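Local coordinates for centrosomal protein of 104 kDa (Homo sapiens, PDB 5LPH) that is required for ciliogenesis and for structural integrity at the ciliary tip and, through the TOG domain that forms this chain, binds tubulin, at residues N88-S93 and A135-R140. Residues are numbered along the deposited sequence; the frame is centred on the assembly and turned at random. Where two conformers were deposited one is given.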
loop_
_atom_site.group_PDB
_atom_site.type_symbol
_atom_site.label_atom_id
_atom_site.label_comp_id
_atom_site.label_asym_id
_atom_site.label_seq_id
_atom_site.Cartn_x
_atom_site.Cartn_y
_atom_site.Cartn_z
ATOM N N ASN A 88 -10.080 -20.627 -1.620
ATOM C CA ASN A 88 -9.624 -20.927 -0.251
ATOM C C ASN A 88 -8.102 -20.881 -0.138
ATOM O O ASN A 88 -7.558 -20.301 0.801
ATOM C CB ASN A 88 -10.109 -22.309 0.213
ATOM C CG ASN A 88 -11.598 -22.354 0.487
ATOM O OD1 ASN A 88 -12.223 -21.333 0.778
ATOM N ND2 ASN A 88 -12.175 -23.548 0.399
ATOM N N THR A 89 -7.434 -21.504 -1.105
ATOM C CA THR A 89 -5.979 -21.523 -1.162
ATOM C C THR A 89 -5.396 -20.109 -1.312
ATOM O O THR A 89 -4.395 -19.775 -0.672
ATOM C CB THR A 89 -5.500 -22.454 -2.292
ATOM O OG1 THR A 89 -5.931 -23.790 -2.010
ATOM C CG2 THR A 89 -4.008 -22.455 -2.391
ATOM N N LEU A 90 -6.034 -19.293 -2.147
ATOM C CA LEU A 90 -5.669 -17.886 -2.295
ATOM C C LEU A 90 -5.823 -17.116 -0.985
ATOM O O LEU A 90 -4.922 -16.361 -0.618
ATOM C CB LEU A 90 -6.494 -17.227 -3.404
ATOM C CG LEU A 90 -6.210 -15.749 -3.706
ATOM C CD1 LEU A 90 -6.379 -15.469 -5.189
ATOM C CD2 LEU A 90 -7.098 -14.808 -2.901
ATOM N N ARG A 91 -6.950 -17.308 -0.295
ATOM C CA ARG A 91 -7.233 -16.586 0.959
ATOM C C ARG A 91 -6.292 -16.988 2.100
ATOM O O ARG A 91 -5.898 -16.147 2.914
ATOM C CB ARG A 91 -8.707 -16.749 1.378
ATOM C CG ARG A 91 -9.664 -15.975 0.473
ATOM C CD ARG A 91 -11.130 -15.982 0.879
ATOM N NE ARG A 91 -11.939 -15.513 -0.253
ATOM C CZ ARG A 91 -12.490 -14.305 -0.346
ATOM N NH1 ARG A 91 -13.181 -13.977 -1.428
ATOM N NH2 ARG A 91 -12.368 -13.431 0.642
ATOM N N ALA A 92 -5.930 -18.267 2.150
ATOM C CA ALA A 92 -4.980 -18.764 3.147
ATOM C C ALA A 92 -3.568 -18.244 2.869
ATOM O O ALA A 92 -2.833 -17.899 3.796
ATOM C CB ALA A 92 -4.980 -20.278 3.161
ATOM N N SER A 93 -3.198 -18.201 1.591
ATOM C CA SER A 93 -1.905 -17.671 1.173
ATOM C C SER A 93 -1.773 -16.175 1.446
ATOM O O SER A 93 -0.728 -15.720 1.906
ATOM C CB SER A 93 -1.652 -17.972 -0.302
ATOM O OG SER A 93 -1.645 -19.372 -0.500
ATOM N N ALA A 135 -9.233 -7.722 -5.500
ATOM C CA ALA A 135 -9.528 -6.752 -4.443
ATOM C C ALA A 135 -9.146 -7.266 -3.056
ATOM O O ALA A 135 -8.603 -6.522 -2.248
ATOM C CB ALA A 135 -11.000 -6.359 -4.477
ATOM N N HIS A 136 -9.442 -8.533 -2.780
ATOM C CA HIS A 136 -9.092 -9.139 -1.491
ATOM C C HIS A 136 -7.567 -9.134 -1.231
ATOM O O HIS A 136 -7.134 -8.757 -0.145
ATOM C CB HIS A 136 -9.662 -10.558 -1.384
ATOM C CG HIS A 136 -9.371 -11.221 -0.076
ATOM N ND1 HIS A 136 -10.098 -10.971 1.068
ATOM C CD2 HIS A 136 -8.413 -12.111 0.272
ATOM C CE1 HIS A 136 -9.607 -11.687 2.064
ATOM N NE2 HIS A 136 -8.585 -12.387 1.605
ATOM N N CYS A 137 -6.776 -9.527 -2.229
ATOM C CA CYS A 137 -5.311 -9.478 -2.130
ATOM C C CYS A 137 -4.810 -8.079 -1.800
ATOM O O CYS A 137 -3.989 -7.890 -0.899
ATOM C CB CYS A 137 -4.660 -9.934 -3.433
ATOM S SG CYS A 137 -4.958 -11.665 -3.833
ATOM N N VAL A 138 -5.340 -7.102 -2.527
ATOM C CA VAL A 138 -4.934 -5.714 -2.372
ATOM C C VAL A 138 -5.343 -5.152 -1.003
ATOM O O VAL A 138 -4.508 -4.565 -0.309
ATOM C CB VAL A 138 -5.486 -4.856 -3.534
ATOM C CG1 VAL A 138 -5.289 -3.373 -3.273
ATOM C CG2 VAL A 138 -4.801 -5.249 -4.835
ATOM N N GLU A 139 -6.603 -5.342 -0.614
ATOM C CA GLU A 139 -7.127 -4.775 0.645
ATOM C C GLU A 139 -6.466 -5.339 1.903
ATOM O O GLU A 139 -6.310 -4.627 2.891
ATOM C CB GLU A 139 -8.653 -4.956 0.741
ATOM C CG GLU A 139 -9.442 -4.149 -0.284
ATOM C CD GLU A 139 -10.895 -4.597 -0.440
ATOM O OE1 GLU A 139 -11.160 -5.816 -0.366
ATOM O OE2 GLU A 139 -11.778 -3.732 -0.665
ATOM N N ARG A 140 -6.096 -6.616 1.870
ATOM C CA ARG A 140 -5.448 -7.264 3.016
ATOM C C ARG A 140 -3.955 -6.979 3.148
ATOM O O ARG A 140 -3.420 -7.148 4.242
ATOM C CB ARG A 140 -5.665 -8.782 2.968
ATOM C CG ARG A 140 -7.118 -9.236 3.047
ATOM C CD ARG A 140 -7.804 -8.786 4.325
ATOM N NE ARG A 140 -7.216 -9.379 5.526
ATOM C CZ ARG A 140 -7.401 -8.938 6.773
ATOM N NH1 ARG A 140 -8.141 -7.859 7.029
ATOM N NH2 ARG A 140 -6.829 -9.581 7.785
HETATM O O HOH W 1 -6.941 -13.788 3.678
#
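Leu90, Arg91, His136 and Cys137 join two nearly parallel helices of the TOG domain, a tubulin-binding array of HEAT-type helical repeats. Helix 83-100 and helix 131-147 run in the same direction here, with segment axes 11° apart and 10.5 Å at closest approach. Between them in the chain comes helix 106-126, whose Ile119 touches both Leu90 and Cys137. The like orientation of the two helices is consistent with the side-by-side stacking of an alpha-solenoid.

The apolar part is small and buried. Leu90 CD2 meets Cys137 SG at 3.9 Å. With CG of Leu90 anti to the backbone N (chi1 -179°), the CD2 methyl comes within contact of the sulfur. Ile120 and Ile124 add to this packing from helix 106-126.

The polar part is more exposed. Arg91 was deposited in two conformers, so its side chain is not fixed in a single place, and what follows describes one of them. Its chain is extended from CG to NE, and NH2 lies over one face of the His136 imidazole, offset toward the rim. The closest ring atom is ND1, 3.4 Å from NH2, but the angle is too poor for a hydrogen bond. The guanidinium is tilted 47° to the ring, not stacked flat on it. Nearer the backbone, Arg91 CG approaches His136 NE2. In this conformer Arg91 NH1 also forms a long, weak ion pair with Glu133. Arg140 CG, from the same helix as His136, lies over the opposite face of the imidazole near its rim.

No direct hydrogen bond links the two segments. A water bridges them instead. It lies in the imidazole plane, 3.0 Å from His136 NE2, and donates a 2.7 Å hydrogen bond to Arg91 O.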